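Lipolytic protein G-D-S-L family (Chitinophaga pinensis, PDB 4Q7Q) is probably a lipase or related ester hydrolase of the GDSL (SGNH hydrolase) family, although its substrate is not known. Local coordinates at residues L78-W83 against M130-F135; N144-G147 against K151-G154. All blocks are in the same frame, centred on the assembly; numbering follows the deposited sequence. Where two conformers were deposited one is given.

Contact 1 of 2, residues L78-W83 against M130-F135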
ATOM      1  N   LEU A  78      -3.147  -1.503   4.487  1.00 12.89           N
ATOM      2  CA  LEU A  78      -3.384  -0.104   4.826  1.00 13.83           C
ATOM      3  C   LEU A  78      -2.227   0.461   5.624  1.00 13.98           C
ATOM      4  O   LEU A  78      -1.497  -0.281   6.272  1.00 15.78           O
ATOM      5  CB  LEU A  78      -4.645   0.030   5.680  1.00 14.24           C
ATOM      6  CG  LEU A  78      -5.956  -0.337   5.000  1.00 14.18           C
ATOM      7  CD1 LEU A  78      -7.051  -0.497   6.057  1.00 15.94           C
ATOM      8  CD2 LEU A  78      -6.323   0.727   3.969  1.00 14.78           C
ATOM      9  N   GLY A  79      -2.082   1.777   5.596  1.00 13.10           N
ATOM     10  CA  GLY A  79      -1.148   2.436   6.475  1.00 13.86           C
ATOM     11  C   GLY A  79      -0.301   3.499   5.802  1.00 13.68           C
ATOM     12  O   GLY A  79       0.112   4.469   6.442  1.00 13.78           O
ATOM     13  N   THR A  80      -0.046   3.345   4.508  1.00 13.59           N
ATOM     14  CA  THR A  80       0.822   4.294   3.829  1.00 13.41           C
ATOM     15  C   THR A  80       0.215   5.703   3.831  1.00 13.17           C
ATOM     16  O   THR A  80       0.924   6.700   4.012  1.00 14.46           O
ATOM     17  CB  THR A  80       1.232   3.813   2.411  1.00 14.98           C
ATOM     18  OG1 THR A  80       2.381   4.550   1.981  1.00 16.14           O
ATOM     19  CG2 THR A  80       0.105   3.974   1.399  1.00 15.08           C
ATOM     20  N   ASN A  81      -1.102   5.798   3.692  1.00 12.83           N
ATOM     21  CA  ASN A  81      -1.735   7.114   3.726  1.00 12.85           C
ATOM     22  C   ASN A  81      -1.822   7.673   5.137  1.00 12.99           C
ATOM     23  O   ASN A  81      -1.738   8.884   5.317  1.00 15.39           O
ATOM     24  CB  ASN A  81      -3.101   7.091   3.045  1.00 14.47           C
ATOM     25  CG  ASN A  81      -2.995   6.782   1.572  1.00 15.40           C
ATOM     26  OD1 ASN A  81      -2.045   7.206   0.912  1.00 19.27           O
ATOM     27  ND2 ASN A  81      -3.951   6.027   1.045  1.00 15.75           N
ATOM     28  N   ASP A  82      -1.986   6.795   6.126  1.00 12.88           N
ATOM     29  CA  ASP A  82      -1.921   7.206   7.525  1.00 13.47           C
ATOM     30  C   ASP A  82      -0.584   7.857   7.830  1.00 12.96           C
ATOM     31  O   ASP A  82      -0.528   8.892   8.489  1.00 15.04           O
ATOM     32  CB  ASP A  82      -2.096   5.999   8.450  1.00 14.27           C
ATOM     33  CG  ASP A  82      -3.404   5.284   8.238  1.00 15.00           C
ATOM     34  OD1 ASP A  82      -3.562   4.649   7.178  1.00 15.10           O
ATOM     35  OD2 ASP A  82      -4.264   5.342   9.143  1.00 16.14           O
ATOM     36  N   TRP A  83       0.489   7.232   7.360  1.00 12.20           N
ATOM     37  CA  TRP A  83       1.821   7.800   7.530  1.00 13.10           C
ATOM     38  C   TRP A  83       1.932   9.187   6.902  1.00 13.21           C
ATOM     39  O   TRP A  83       2.385  10.141   7.546  1.00 13.75           O
ATOM     40  CB  TRP A  83       2.906   6.872   6.965  1.00 14.13           C
ATOM     41  CG  TRP A  83       4.248   7.545   6.898  1.00 12.96           C
ATOM     42  CD1 TRP A  83       5.110   7.755   7.936  1.00 13.93           C
ATOM     43  CD2 TRP A  83       4.880   8.097   5.729  1.00 14.30           C
ATOM     44  NE1 TRP A  83       6.238   8.411   7.488  1.00 14.39           N
ATOM     45  CE2 TRP A  83       6.118   8.632   6.139  1.00 13.69           C
ATOM     46  CE3 TRP A  83       4.511   8.199   4.382  1.00 14.09           C
ATOM     47  CZ2 TRP A  83       6.994   9.256   5.251  1.00 14.62           C
ATOM     48  CZ3 TRP A  83       5.377   8.817   3.502  1.00 13.97           C
ATOM     49  CH2 TRP A  83       6.614   9.338   3.943  1.00 14.01           C
HETATM   50  N   MSE A 130       4.361  -0.940   1.780  1.00 16.34           N
HETATM   51  CA  MSE A 130       5.603  -0.995   1.035  1.00 15.97           C
HETATM   52  C   MSE A 130       6.362   0.305   1.256  1.00 14.53           C
HETATM   53  O   MSE A 130       5.766   1.348   1.508  1.00 15.00           O
HETATM   54  CB  MSE A 130       5.299  -1.172  -0.452  1.00 16.46           C
HETATM   55  CG  MSE A 130       6.527  -1.469  -1.299  1.00 18.59           C
HETATM   56 SE   MSE A 130       6.120  -2.056  -3.123  0.83 25.02          SE
HETATM   57  CE  MSE A 130       5.735  -0.308  -3.892  1.00 22.91           C
ATOM     58  N   GLN A 131       7.684   0.253   1.152  1.00 14.04           N
ATOM     59  CA  GLN A 131       8.442   1.495   1.111  1.00 14.55           C
ATOM     60  C   GLN A 131       8.001   2.312  -0.099  1.00 15.48           C
ATOM     61  O   GLN A 131       7.421   1.788  -1.061  1.00 15.83           O
ATOM     62  CB  GLN A 131       9.943   1.220   1.103  1.00 16.68           C
ATOM     63  CG  GLN A 131      10.394   0.577   2.401  1.00 17.59           C
ATOM     64  CD  GLN A 131      11.890   0.403   2.503  1.00 19.77           C
ATOM     65  OE1 GLN A 131      12.658   1.355   2.327  1.00 21.24           O
ATOM     66  NE2 GLN A 131      12.316  -0.812   2.811  1.00 22.93           N
ATOM     67  N   ARG A 132       8.234   3.610  -0.030  1.00 14.44           N
ATOM     68  CA  ARG A 132       7.813   4.500  -1.099  1.00 14.71           C
ATOM     69  C   ARG A 132       8.855   5.573  -1.305  1.00 14.07           C
ATOM     70  O   ARG A 132       9.424   6.098  -0.341  1.00 15.57           O
ATOM     71  CB  ARG A 132       6.462   5.138  -0.756  1.00 14.10           C
ATOM     72  CG  ARG A 132       6.370   5.719   0.641  1.00 14.05           C
ATOM     73  CD  ARG A 132       4.962   6.166   0.987  1.00 13.99           C
ATOM     74  NE  ARG A 132       4.575   7.389   0.288  1.00 13.94           N
ATOM     75  CZ  ARG A 132       3.373   7.947   0.376  1.00 14.07           C
ATOM     76  NH1 ARG A 132       2.426   7.377   1.123  1.00 14.83           N
ATOM     77  NH2 ARG A 132       3.115   9.069  -0.281  1.00 15.81           N
ATOM     78  N   ASN A 133       9.143   5.887  -2.561  1.00 13.98           N
ATOM     79  CA  ASN A 133      10.014   7.019  -2.816  1.00 15.29           C
ATOM     80  C   ASN A 133       9.174   8.265  -3.061  1.00 15.23           C
ATOM     81  O   ASN A 133       7.972   8.251  -2.786  1.00 16.05           O
ATOM     82  CB  ASN A 133      11.010   6.740  -3.941  1.00 15.89           C
ATOM     83  CG  ASN A 133      12.370   7.317  -3.639  1.00 15.99           C
ATOM     84  OD1 ASN A 133      12.472   8.454  -3.190  1.00 16.37           O
ATOM     85  ND2 ASN A 133      13.421   6.529  -3.850  1.00 18.69           N
ATOM     86  N   ASP A 134       9.795   9.341  -3.539  1.00 15.24           N
ATOM     87  CA  ASP A 134       9.052  10.566  -3.822  1.00 17.19           C
ATOM     88  C   ASP A 134       7.899  10.241  -4.762  1.00 17.51           C
ATOM     89  O   ASP A 134       8.098   9.655  -5.824  1.00 18.67           O
ATOM     90  CB  ASP A 134       9.954  11.602  -4.496  1.00 17.86           C
ATOM     91  CG  ASP A 134      10.953  12.233  -3.548  1.00 18.11           C
ATOM     92  OD1 ASP A 134      11.038  11.840  -2.367  1.00 18.14           O
ATOM     93  OD2 ASP A 134      11.665  13.143  -4.006  1.00 19.81           O
ATOM     94  N   PHE A 135       6.696  10.629  -4.359  1.00 15.88           N
ATOM     95  CA  PHE A 135       5.497  10.382  -5.138  1.00 16.31           C
ATOM     96  C   PHE A 135       5.084  11.636  -5.885  1.00 16.01           C
ATOM     97  O   PHE A 135       5.074  12.720  -5.306  1.00 17.43           O
ATOM     98  CB  PHE A 135       4.373   9.959  -4.193  1.00 16.78           C
ATOM     99  CG  PHE A 135       2.991  10.088  -4.779  1.00 16.54           C
ATOM    100  CD1 PHE A 135       2.597   9.280  -5.827  1.00 17.36           C
ATOM    101  CD2 PHE A 135       2.083  11.006  -4.267  1.00 17.03           C
ATOM    102  CE1 PHE A 135       1.320   9.385  -6.364  1.00 16.80           C
ATOM    103  CE2 PHE A 135       0.806  11.111  -4.792  1.00 17.74           C
ATOM    104  CZ  PHE A 135       0.424  10.302  -5.847  1.00 16.79           C
TER
HETATM  105  O   HOH W   1       3.603   2.637   0.487  1.00 16.82           O
HETATM  106  O   HOH W   2      -0.076   8.900   1.009  1.00 21.49           O
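Thr80 and Trp83 meet Arg132 at the start of helix 80-85, where Gly79 to Asp82 spell the Gly-x-Asn-Asp signature of SGNH hydrolases and Gly79 is the N-cap. The arginine reaches across from the loop that follows strand 123-127. Its NH1 donates to Thr80 OG1 over 3.0 Å, with an angle of 153° at the hydrogen and the oxygen tilted out of the guanidinium plane. Thr80 OG1 lies anti to the backbone N (chi1 -162°), which turns it to the arginine. Trp83 comes over one guanidinium face, its CZ3 3.6 Å from Arg132 NE, but the two planes are 61° apart.

One water bridges Thr80 OG1 and the carbonyl O of Met130, a selenomethionine; another accepts from Arg132 NH1 at 2.9 Å and donates to Asn81 OD1. ND2 of Asn81 hydrogen-bonds to Trp54 O, so the amide is held at both ends, and this side chain lies near the residues of a likely Ser-His-Asp triad. The equivalent asparagine helps form the oxyanion hole in SGNH relatives, and Asn81 probably does so here.

The buried contact joins helix 80-85 to the loop before strand 135-136; Leu157 of helix 157-171 packs against both sides, and Trp83 NE1 hydrogen-bonds to Gln155 O.

Contact 2 of 2, residues N144-G147 against K151-G154; sequences NAFG and KKNG
Lys151 meets Phe146 through its backbone: its carbonyl O lies 3.3 Å from Phe146 CZ and 3.4 Å from Phe146 CE1, approaching the far end of the ring obliquely. The lysine's own CB points away from the phenylalanine. Next comes Lys152, whose aliphatic chain crosses that same end of the ring, with CD 3.7 Å from Phe146 CZ and CB a looser 4.1 Å from Phe146 CZ. Bends at chi2 (62°) and chi4 (-86°) turn this chain aside and carry NZ away from the Phe146 ring to Trp84, where it hydrogen-bonds to the backbone O and makes a cation-pi contact with the ring.

On Phe146, CG sits between the backbone N and the carbonyl carbon (chi1 59°), and the ring extends from there to the lysines; it also meets the Trp84 ring edge to face. With an alanine here, the Lys152 methylenes would probably lose their aromatic partner and Trp84 its edge-to-face neighbour, opening a gap between the two loops.

This is surface packing between the end of strand 144-145 and the loop before helix 157-171; Trp84 of helix 80-85 meets both Phe146 and Lys152, and Lys152 also touches Trp83.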
ATOM      1  N   ASN A 144       1.852  15.723  -4.564  1.00 18.22           N
ATOM      2  CA  ASN A 144       3.106  15.010  -4.435  1.00 18.94           C
ATOM      3  C   ASN A 144       3.492  14.824  -2.970  1.00 17.74           C
ATOM      4  O   ASN A 144       2.899  15.438  -2.085  1.00 22.41           O
ATOM      5  CB  ASN A 144       4.209  15.720  -5.236  1.00 19.92           C
ATOM      6  CG  ASN A 144       4.420  17.157  -4.799  1.00 23.11           C
ATOM      7  OD1 ASN A 144       4.939  17.418  -3.715  1.00 24.57           O
ATOM      8  ND2 ASN A 144       4.022  18.099  -5.649  1.00 23.11           N
ATOM      9  N   ALA A 145       4.485  13.977  -2.718  1.00 16.02           N
ATOM     10  CA  ALA A 145       4.895  13.649  -1.353  1.00 15.14           C
ATOM     11  C   ALA A 145       6.326  13.149  -1.358  1.00 15.37           C
ATOM     12  O   ALA A 145       6.782  12.579  -2.340  1.00 17.31           O
ATOM     13  CB  ALA A 145       3.984  12.582  -0.773  1.00 15.89           C
ATOM     14  N   PHE A 146       7.044  13.368  -0.264  1.00 15.16           N
ATOM     15  CA  PHE A 146       8.395  12.837  -0.170  1.00 15.30           C
ATOM     16  C   PHE A 146       8.400  11.367   0.221  1.00 14.82           C
ATOM     17  O   PHE A 146       7.394  10.847   0.708  1.00 15.47           O
ATOM     18  CB  PHE A 146       9.272  13.674   0.762  1.00 15.74           C
ATOM     19  CG  PHE A 146       8.769  13.789   2.177  1.00 15.85           C
ATOM     20  CD1 PHE A 146       8.955  12.762   3.089  1.00 16.62           C
ATOM     21  CD2 PHE A 146       8.171  14.966   2.610  1.00 15.73           C
ATOM     22  CE1 PHE A 146       8.532  12.900   4.402  1.00 16.11           C
ATOM     23  CE2 PHE A 146       7.742  15.119   3.912  1.00 16.88           C
ATOM     24  CZ  PHE A 146       7.923  14.086   4.814  1.00 16.61           C
ATOM     25  N   GLY A 147       9.531  10.703  -0.014  1.00 15.19           N
ATOM     26  CA  GLY A 147       9.647   9.275   0.221  1.00 15.87           C
ATOM     27  C   GLY A 147       9.876   8.895   1.672  1.00 15.84           C
ATOM     28  O   GLY A 147      10.132   9.753   2.519  1.00 17.04           O
ATOM     29  N   LYS A 151      11.142  11.286   7.816  1.00 15.94           N
ATOM     30  CA  LYS A 151      10.005  11.213   8.737  1.00 14.73           C
ATOM     31  C   LYS A 151       8.903  12.163   8.309  1.00 15.91           C
ATOM     32  O   LYS A 151       9.167  13.211   7.714  1.00 17.30           O
ATOM     33  CB  LYS A 151      10.431  11.561  10.169  1.00 15.06           C
ATOM     34  CG  LYS A 151      11.212  10.459  10.862  1.00 15.01           C
ATOM     35  CD  LYS A 151      11.624  10.850  12.279  1.00 16.87           C
ATOM     36  CE  LYS A 151      12.063   9.619  13.064  1.00 18.01           C
ATOM     37  NZ  LYS A 151      12.534   9.919  14.453  1.00 19.32           N
ATOM     38  N   LYS A 152       7.668  11.795   8.627  1.00 14.81           N
ATOM     39  CA  LYS A 152       6.548  12.693   8.441  1.00 13.56           C
ATOM     40  C   LYS A 152       5.927  12.871   9.806  1.00 15.20           C
ATOM     41  O   LYS A 152       5.552  11.891  10.451  1.00 15.80           O
ATOM     42  CB  LYS A 152       5.526  12.099   7.465  1.00 15.44           C
ATOM     43  CG  LYS A 152       4.293  12.981   7.250  1.00 17.08           C
ATOM     44  CD  LYS A 152       4.673  14.325   6.636  1.00 18.63           C
ATOM     45  CE  LYS A 152       3.443  15.188   6.379  1.00 20.77           C
ATOM     46  NZ  LYS A 152       2.803  14.894   5.069  1.00 22.21           N
ATOM     47  N   ASN A 153       5.857  14.118  10.262  1.00 15.96           N
ATOM     48  CA  ASN A 153       5.318  14.412  11.583  0.53 17.00           C
ATOM     49  C   ASN A 153       5.960  13.547  12.672  1.00 17.47           C
ATOM     50  O   ASN A 153       5.283  13.047  13.567  1.00 19.35           O
ATOM     51  CB  ASN A 153       3.791  14.276  11.578  0.53 18.04           C
ATOM     52  CG  ASN A 153       3.118  15.309  10.685  0.53 20.76           C
ATOM     53  OD1 ASN A 153       3.767  15.939   9.846  0.53 23.91           O
ATOM     54  ND2 ASN A 153       1.821  15.501  10.874  0.53 22.48           N
ATOM     55  N   GLY A 154       7.276  13.360  12.579  1.00 17.05           N
ATOM     56  CA  GLY A 154       8.016  12.649  13.603  1.00 16.94           C
ATOM     57  C   GLY A 154       7.883  11.144  13.576  1.00 16.77           C
ATOM     58  O   GLY A 154       8.338  10.468  14.493  1.00 18.37           O
TER

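Overall arrangement
Contact 1 closes before contact 2 opens along the chain, yet their centres are only 9 Å apart. Segments 78-83 and 130-135 follow strands 73-77 and 123-127, neighbours in the central parallel sheet, so contact 1 joins the start of helix 80-85 to the loop after strand 123-127, close to the middle of the molecule. Contact 2 sits farther out, about 15 Å from the chain centre to its own centre. The short antiparallel pair 135-136 and 144-145 ties them together, with Phe135 N probably bonded to Ala145 O at 2.8 Å. Helix 80-85 carries one side of contact 1, and its Trp83 O packs on Lys152 CG of contact 2 at 3.4 Å; the surface loop thus packs onto the helix that bears Asn81, near the likely active site.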